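Local coordinates for protein short-chain dehydrogenase/reductase SDR (Paraburkholderia phymatum, PDB 5VA8) that binds NADP in a Rossmann-type fold and probably catalyses an NADP(H)-dependent oxidation or reduction, as other short-chain dehydrogenases/reductases do, at residues A18-A23 and G30-L35; L93-G98 and L122-L127. All blocks are in the same frame, centred on the assembly; numbering follows the deposited sequence. Where two conformers were deposited one is given.

Contact 1. Residues A18-A23 and G30-L35; sequences ALVCAA and GCAEAL. With NAP (NADP nicotinamide-adenine-dinucleotide phosphate), chain E.
The first beta-alpha-beta unit of the Rossmann fold packs helix 26-37 against strand 17-20, and here Val20 and Ala18 meet Leu35, Ala32 and Cys31. The axes of the short segments approach to 9.1 Å, with their directions 159° apart, as expected when the chain turns back from strand to helix. Val20 splits its two methyls between two turns of the helix. With CG1 anti to the backbone N (chi1 -172°), that branch lies against Ala32, Val20 CG1 being 4.1 Å from Ala32 CB, and also reaches Cys31 CB at 4.2 Å. The other branch crosses Leu35 obliquely, Val20 CG2 standing 4.0 Å from Leu35 CD1. Leu35 CD1 also sits 4.0 Å from Ala18 CB, bridging two residues that point to the same side of the strand. The small side chain of Ala32 lets the helix come close, with the CA atoms of Val20 and Ala32 6.2 Å apart. Past the strand, the chain turns into the cofactor pocket, where Ala22 CB lies 3.1 Å from the ribose oxygen O4B of NADP. No hydrogen bond joins the two segments, so the fit of apolar groups, rather than directional bonds, probably governs how they seat.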
loop_
_atom_site.group_PDB
_atom_site.type_symbol
_atom_site.label_atom_id
_atom_site.label_comp_id
_atom_site.label_asym_id
_atom_site.label_seq_id
_atom_site.Cartn_x
_atom_site.Cartn_y
_atom_site.Cartn_z
ATOM N N ALA A 18 7.404 21.284 -23.270
ATOM C CA ALA A 18 7.019 19.925 -22.893
ATOM C C ALA A 18 7.196 18.971 -24.063
ATOM O O ALA A 18 6.894 19.315 -25.208
ATOM C CB ALA A 18 5.571 19.849 -22.414
ATOM N N LEU A 19 7.683 17.770 -23.760
ATOM C CA LEU A 19 7.670 16.652 -24.692
ATOM C C LEU A 19 6.566 15.707 -24.236
ATOM O O LEU A 19 6.629 15.178 -23.123
ATOM C CB LEU A 19 9.029 15.948 -24.720
ATOM C CG LEU A 19 9.162 14.700 -25.598
ATOM C CD1 LEU A 19 8.833 15.023 -27.059
ATOM C CD2 LEU A 19 10.577 14.130 -25.488
ATOM N N VAL A 20 5.552 15.516 -25.076
ATOM C CA VAL A 20 4.375 14.717 -24.726
ATOM C C VAL A 20 4.345 13.511 -25.665
ATOM O O VAL A 20 4.089 13.657 -26.869
ATOM C CB VAL A 20 3.080 15.538 -24.818
ATOM C CG1 VAL A 20 1.894 14.746 -24.257
ATOM C CG2 VAL A 20 3.238 16.876 -24.063
ATOM N N CYS A 21 4.612 12.323 -25.122
ATOM C CA CYS A 21 4.724 11.114 -25.940
ATOM C C CYS A 21 3.367 10.498 -26.248
ATOM O O CYS A 21 2.460 10.496 -25.411
ATOM C CB CYS A 21 5.586 10.073 -25.227
ATOM S SG CYS A 21 7.265 10.617 -24.924
ATOM N N ALA A 22 3.244 9.946 -27.456
ATOM C CA ALA A 22 2.091 9.134 -27.841
ATOM C C ALA A 22 0.800 9.937 -27.664
ATOM O O ALA A 22 -0.097 9.592 -26.885
ATOM C CB ALA A 22 2.082 7.822 -27.052
ATOM N N ALA A 23 0.724 11.032 -28.420
ATOM C CA ALA A 23 -0.187 12.105 -28.034
ATOM C C ALA A 23 -0.970 12.681 -29.209
ATOM O O ALA A 23 -1.468 13.812 -29.114
ATOM C CB ALA A 23 0.593 13.220 -27.317
ATOM N N GLY A 30 -4.908 14.445 -24.533
ATOM C CA GLY A 30 -5.497 15.215 -23.449
ATOM C C GLY A 30 -4.456 15.953 -22.623
ATOM O O GLY A 30 -4.683 17.092 -22.207
ATOM N N CYS A 31 -3.308 15.314 -22.373
ATOM C CA CYS A 31 -2.230 15.993 -21.657
ATOM C C CYS A 31 -1.651 17.135 -22.482
ATOM O O CYS A 31 -1.408 18.230 -21.956
ATOM C CB CYS A 31 -1.123 15.005 -21.281
ATOM S SG CYS A 31 -1.636 13.759 -20.080
ATOM N N ALA A 32 -1.416 16.896 -23.776
ATOM C CA ALA A 32 -0.869 17.946 -24.627
ATOM C C ALA A 32 -1.795 19.148 -24.690
ATOM O O ALA A 32 -1.337 20.293 -24.605
ATOM C CB ALA A 32 -0.609 17.402 -26.034
ATOM N N GLU A 33 -3.101 18.913 -24.850
ATOM C CA GLU A 33 -4.048 20.022 -24.930
ATOM C C GLU A 33 -4.087 20.806 -23.624
ATOM O O GLU A 33 -4.181 22.038 -23.638
ATOM C CB GLU A 33 -5.448 19.509 -25.280
ATOM C CG GLU A 33 -5.492 18.818 -26.645
ATOM C CD GLU A 33 -6.863 18.815 -27.287
ATOM O OE1 GLU A 33 -7.381 19.917 -27.572
ATOM O OE2 GLU A 33 -7.420 17.714 -27.518
ATOM N N ALA A 34 -4.034 20.108 -22.488
ATOM C CA ALA A 34 -4.126 20.799 -21.204
ATOM C C ALA A 34 -2.874 21.619 -20.931
ATOM O O ALA A 34 -2.968 22.745 -20.427
ATOM C CB ALA A 34 -4.371 19.793 -20.081
ATOM N N LEU A 35 -1.697 21.085 -21.274
ATOM C CA LEU A 35 -0.464 21.856 -21.115
ATOM C C LEU A 35 -0.452 23.061 -22.048
ATOM O O LEU A 35 -0.130 24.181 -21.630
ATOM C CB LEU A 35 0.760 20.962 -21.354
ATOM C CG LEU A 35 0.974 19.867 -20.305
ATOM C CD1 LEU A 35 2.015 18.848 -20.779
ATOM C CD2 LEU A 35 1.387 20.477 -18.962
HETATM P PA NAP E . -5.207 5.792 -27.691
HETATM O O1A NAP E . -6.438 6.602 -27.622
HETATM O O2A NAP E . -5.222 4.643 -28.677
HETATM O O5B NAP E . -4.011 6.805 -28.030
HETATM C C5B NAP E . -2.679 6.286 -28.160
HETATM C C4B NAP E . -1.839 7.373 -28.772
HETATM O O4B NAP E . -0.451 6.995 -28.669
HETATM C C3B NAP E . -2.083 7.624 -30.260
HETATM O O3B NAP E . -1.807 8.985 -30.561
HETATM C C2B NAP E . -1.049 6.706 -30.906
HETATM O O2B NAP E . -0.832 7.120 -32.274
HETATM C C1B NAP E . 0.129 6.934 -29.957
HETATM N N9A NAP E . 1.112 5.855 -29.935
HETATM C C8A NAP E . 0.887 4.548 -29.595
HETATM N N7A NAP E . 1.972 3.811 -29.554
HETATM C C5A NAP E . 2.983 4.695 -29.902
HETATM C C6A NAP E . 4.374 4.531 -30.059
HETATM N N6A NAP E . 5.012 3.370 -29.872
HETATM N N1A NAP E . 5.097 5.611 -30.430
HETATM C C2A NAP E . 4.461 6.776 -30.614
HETATM N N3A NAP E . 3.157 7.049 -30.496
HETATM C C4A NAP E . 2.469 5.959 -30.141
HETATM O O3 NAP E . -4.843 5.180 -26.260
HETATM P PN NAP E . -5.066 5.704 -24.763
HETATM O O1N NAP E . -4.823 7.158 -24.705
HETATM O O2N NAP E . -6.360 5.170 -24.288
HETATM O O5D NAP E . -3.891 4.912 -24.028
HETATM C C5D NAP E . -2.628 5.543 -23.733
HETATM C C4D NAP E . -1.897 4.610 -22.800
HETATM O O4D NAP E . -2.641 4.511 -21.563
HETATM C C3D NAP E . -1.725 3.171 -23.302
HETATM O O3D NAP E . -0.483 2.627 -22.856
HETATM C C2D NAP E . -2.883 2.446 -22.625
HETATM O O2D NAP E . -2.694 1.043 -22.473
HETATM C C1D NAP E . -2.860 3.160 -21.277
HETATM N N1N NAP E . -4.126 3.048 -20.510
HETATM C C2N NAP E . -5.299 3.335 -21.098
HETATM C C3N NAP E . -6.465 3.287 -20.363
HETATM C C7N NAP E . -7.830 3.599 -20.896
HETATM O O7N NAP E . -8.825 3.117 -20.320
HETATM N N7N NAP E . -7.921 4.267 -22.042
HETATM C C4N NAP E . -6.375 3.014 -19.000
HETATM C C5N NAP E . -5.149 2.710 -18.432
HETATM C C6N NAP E . -4.030 2.715 -19.209
HETATM P P2B NAP E . -0.141 6.137 -33.349
HETATM O O1X NAP E . 1.290 6.007 -32.945
HETATM O O2X NAP E . -0.884 4.801 -33.302
HETATM O O3X NAP E . -0.348 6.864 -34.692
#

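Contact 2. Residues L93-G98 and L122-L127; sequences LVNNAG and LTPIEL. With NAP (NADP nicotinamide-adenine-dinucleotide phosphate), chain E.
Asn95 lays its amide against Pro124 and Leu127 where strand 92-95 of the central Rossmann sheet packs on helix 110-138; the short axes are 167° apart in direction. The sequence Asn-Asn-Ala-Gly at Asn95 to Gly98 is the NNAG motif of the classical short-chain dehydrogenases. Packing is tight around Asn95: Asn95 CG is 3.5 Å from Pro124 CB, and the side chain crosses the pyrrolidine ring. Asn95 OD1 lies 3.5 Å from the methyl CD1 of Leu127, the two side chains running alongside one another with opposite headings. From Asn95 ND2 a weak hydrogen bond goes to Pro124 O at 3.3 Å, bent to 124° at the hydrogen; the stronger partner of this nitrogen is Asn145 OD1 on the next strand, so the amide is held mainly by the sheet, with a weak second tie to the helix. Farther back along the strand the contact is simply apolar, with Leu93 CD2 3.9 Å from Leu127 CB. Ile125, on the helix flank turned from the strand, packs instead on Phe171 and on Trp113 of a second subunit.

Toward the cofactor the two segments part. Asn96 OD1 comes 3.2 Å from NADP C4D, on the cofactor side, and Gly98, partly exposed, brings its backbone N to 3.1 Å from the adenine N7A. Between them, the ribose hydroxyl O3D of NADP donates a hydrogen bond to Ala97 O at 2.6 Å.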
loop_
_atom_site.group_PDB
_atom_site.type_symbol
_atom_site.label_atom_id
_atom_site.label_comp_id
_atom_site.label_asym_id
_atom_site.label_seq_id
_atom_site.Cartn_x
_atom_site.Cartn_y
_atom_site.Cartn_z
ATOM N N LEU A 93 8.173 16.397 -19.172
ATOM C CA LEU A 93 8.169 15.178 -19.975
ATOM C C LEU A 93 6.955 14.366 -19.577
ATOM O O LEU A 93 6.804 14.034 -18.402
ATOM C CB LEU A 93 9.443 14.363 -19.743
ATOM C CG LEU A 93 9.437 12.935 -20.283
ATOM C CD1 LEU A 93 9.368 12.933 -21.806
ATOM C CD2 LEU A 93 10.697 12.213 -19.788
ATOM N N VAL A 94 6.085 14.057 -20.543
ATOM C CA VAL A 94 4.939 13.177 -20.315
ATOM C C VAL A 94 5.248 11.877 -21.039
ATOM O O VAL A 94 5.276 11.834 -22.278
ATOM C CB VAL A 94 3.616 13.794 -20.791
ATOM C CG1 VAL A 94 2.441 12.836 -20.492
ATOM C CG2 VAL A 94 3.369 15.136 -20.104
ATOM N N ASN A 95 5.521 10.833 -20.263
ATOM C CA ASN A 95 5.858 9.519 -20.794
ATOM C C ASN A 95 4.588 8.729 -21.078
ATOM O O ASN A 95 3.649 8.720 -20.276
ATOM C CB ASN A 95 6.733 8.752 -19.803
ATOM C CG ASN A 95 8.222 9.009 -19.994
ATOM O OD1 ASN A 95 8.716 9.080 -21.122
ATOM N ND2 ASN A 95 8.944 9.147 -18.887
ATOM N N ASN A 96 4.578 8.040 -22.217
ATOM C CA ASN A 96 3.392 7.354 -22.708
ATOM C C ASN A 96 3.795 6.587 -23.959
ATOM O O ASN A 96 4.721 6.983 -24.671
ATOM C CB ASN A 96 2.273 8.363 -23.023
ATOM C CG ASN A 96 0.948 7.709 -23.335
ATOM O OD1 ASN A 96 0.595 6.685 -22.745
ATOM N ND2 ASN A 96 0.185 8.319 -24.240
ATOM N N ALA A 97 3.089 5.491 -24.209
ATOM C CA ALA A 97 3.252 4.652 -25.393
ATOM C C ALA A 97 2.093 3.677 -25.399
ATOM O O ALA A 97 1.422 3.488 -24.380
ATOM C CB ALA A 97 4.590 3.890 -25.404
ATOM N N GLY A 98 1.858 3.053 -26.552
ATOM C CA GLY A 98 0.803 2.059 -26.621
ATOM C C GLY A 98 1.070 0.911 -25.669
ATOM O O GLY A 98 2.216 0.514 -25.454
ATOM N N LEU A 122 11.092 0.453 -20.192
ATOM C CA LEU A 122 12.427 0.953 -20.516
ATOM C C LEU A 122 12.372 2.239 -21.334
ATOM O O LEU A 122 13.265 3.082 -21.192
ATOM C CB LEU A 122 13.240 -0.131 -21.233
ATOM C CG LEU A 122 13.382 -1.442 -20.459
ATOM C CD1 LEU A 122 14.304 -2.406 -21.215
ATOM C CD2 LEU A 122 13.901 -1.191 -19.043
ATOM N N THR A 123 11.352 2.416 -22.181
ATOM C CA THR A 123 11.221 3.665 -22.937
ATOM C C THR A 123 11.059 4.870 -22.012
ATOM O O THR A 123 11.840 5.831 -22.143
ATOM C CB THR A 123 10.082 3.532 -23.963
ATOM O OG1 THR A 123 10.543 2.740 -25.068
ATOM C CG2 THR A 123 9.620 4.892 -24.491
ATOM N N PRO A 124 10.129 4.883 -21.046
ATOM C CA PRO A 124 10.083 6.027 -20.120
ATOM C C PRO A 124 11.378 6.243 -19.362
ATOM O O PRO A 124 11.780 7.392 -19.143
ATOM C CB PRO A 124 8.947 5.665 -19.150
ATOM C CG PRO A 124 8.137 4.658 -19.848
ATOM C CD PRO A 124 9.000 3.953 -20.852
ATOM N N ILE A 125 12.037 5.158 -18.943
ATOM C CA ILE A 125 13.299 5.273 -18.205
ATOM C C ILE A 125 14.368 5.941 -19.060
ATOM O O ILE A 125 15.110 6.822 -18.592
ATOM C CB ILE A 125 13.745 3.885 -17.709
ATOM C CG1 ILE A 125 12.808 3.410 -16.597
ATOM C CG2 ILE A 125 15.207 3.911 -17.191
ATOM C CD1 ILE A 125 13.053 1.971 -16.149
ATOM N N GLU A 126 14.477 5.530 -20.322
ATOM C CA GLU A 126 15.499 6.119 -21.175
ATOM C C GLU A 126 15.201 7.582 -21.495
ATOM O O GLU A 126 16.139 8.376 -21.649
ATOM C CB GLU A 126 15.648 5.287 -22.447
ATOM C CG GLU A 126 16.335 3.943 -22.187
ATOM C CD GLU A 126 17.788 4.094 -21.753
ATOM O OE1 GLU A 126 18.678 4.045 -22.632
ATOM O OE2 GLU A 126 18.045 4.269 -20.538
ATOM N N LEU A 127 13.924 7.963 -21.602
ATOM C CA LEU A 127 13.633 9.375 -21.842
ATOM C C LEU A 127 13.926 10.211 -20.608
ATOM O O LEU A 127 14.375 11.357 -20.734
ATOM C CB LEU A 127 12.181 9.562 -22.289
ATOM C CG LEU A 127 11.960 9.168 -23.757
ATOM C CD1 LEU A 127 10.472 9.039 -24.101
ATOM C CD2 LEU A 127 12.637 10.184 -24.671
HETATM P PA NAP E . -5.207 5.792 -27.691
HETATM O O1A NAP E . -6.438 6.602 -27.622
HETATM O O2A NAP E . -5.222 4.643 -28.677
HETATM O O5B NAP E . -4.011 6.805 -28.030
HETATM C C5B NAP E . -2.679 6.286 -28.160
HETATM C C4B NAP E . -1.839 7.373 -28.772
HETATM O O4B NAP E . -0.451 6.995 -28.669
HETATM C C3B NAP E . -2.083 7.624 -30.260
HETATM O O3B NAP E . -1.807 8.985 -30.561
HETATM C C2B NAP E . -1.049 6.706 -30.906
HETATM O O2B NAP E . -0.832 7.120 -32.274
HETATM C C1B NAP E . 0.129 6.934 -29.957
HETATM N N9A NAP E . 1.112 5.855 -29.935
HETATM C C8A NAP E . 0.887 4.548 -29.595
HETATM N N7A NAP E . 1.972 3.811 -29.554
HETATM C C5A NAP E . 2.983 4.695 -29.902
HETATM C C6A NAP E . 4.374 4.531 -30.059
HETATM N N6A NAP E . 5.012 3.370 -29.872
HETATM N N1A NAP E . 5.097 5.611 -30.430
HETATM C C2A NAP E . 4.461 6.776 -30.614
HETATM N N3A NAP E . 3.157 7.049 -30.496
HETATM C C4A NAP E . 2.469 5.959 -30.141
HETATM O O3 NAP E . -4.843 5.180 -26.260
HETATM P PN NAP E . -5.066 5.704 -24.763
HETATM O O1N NAP E . -4.823 7.158 -24.705
HETATM O O2N NAP E . -6.360 5.170 -24.288
HETATM O O5D NAP E . -3.891 4.912 -24.028
HETATM C C5D NAP E . -2.628 5.543 -23.733
HETATM C C4D NAP E . -1.897 4.610 -22.800
HETATM O O4D NAP E . -2.641 4.511 -21.563
HETATM C C3D NAP E . -1.725 3.171 -23.302
HETATM O O3D NAP E . -0.483 2.627 -22.856
HETATM C C2D NAP E . -2.883 2.446 -22.625
HETATM O O2D NAP E . -2.694 1.043 -22.473
HETATM C C1D NAP E . -2.860 3.160 -21.277
HETATM N N1N NAP E . -4.126 3.048 -20.510
HETATM C C2N NAP E . -5.299 3.335 -21.098
HETATM C C3N NAP E . -6.465 3.287 -20.363
HETATM C C7N NAP E . -7.830 3.599 -20.896
HETATM O O7N NAP E . -8.825 3.117 -20.320
HETATM N N7N NAP E . -7.921 4.267 -22.042
HETATM C C4N NAP E . -6.375 3.014 -19.000
HETATM C C5N NAP E . -5.149 2.710 -18.432
HETATM C C6N NAP E . -4.030 2.715 -19.209
HETATM P P2B NAP E . -0.141 6.137 -33.349
HETATM O O1X NAP E . 1.290 6.007 -32.945
HETATM O O2X NAP E . -0.884 4.801 -33.302
HETATM O O3X NAP E . -0.348 6.864 -34.692
#

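Contacts 1 and 2 follow one another along the chain, the first closing before the second opens, and their centres lie about 12 Å apart. They share the parallel sheet, in which strands 17-20 and 92-95 are neighbours, probably paired by backbone hydrogen bonds from Val94 N to Leu19 O and from Cys21 N to Val94 O. Helix 26-37 packs on one face of that sheet and helix 110-138 on the other, giving the alpha/beta/alpha sandwich of the Rossmann fold. Ala22 and Ala23 beyond the one strand and Asn96 to Gly98 beyond the other reach the same NADP, so the neighbouring strand ends both contribute loops to the NADP pocket.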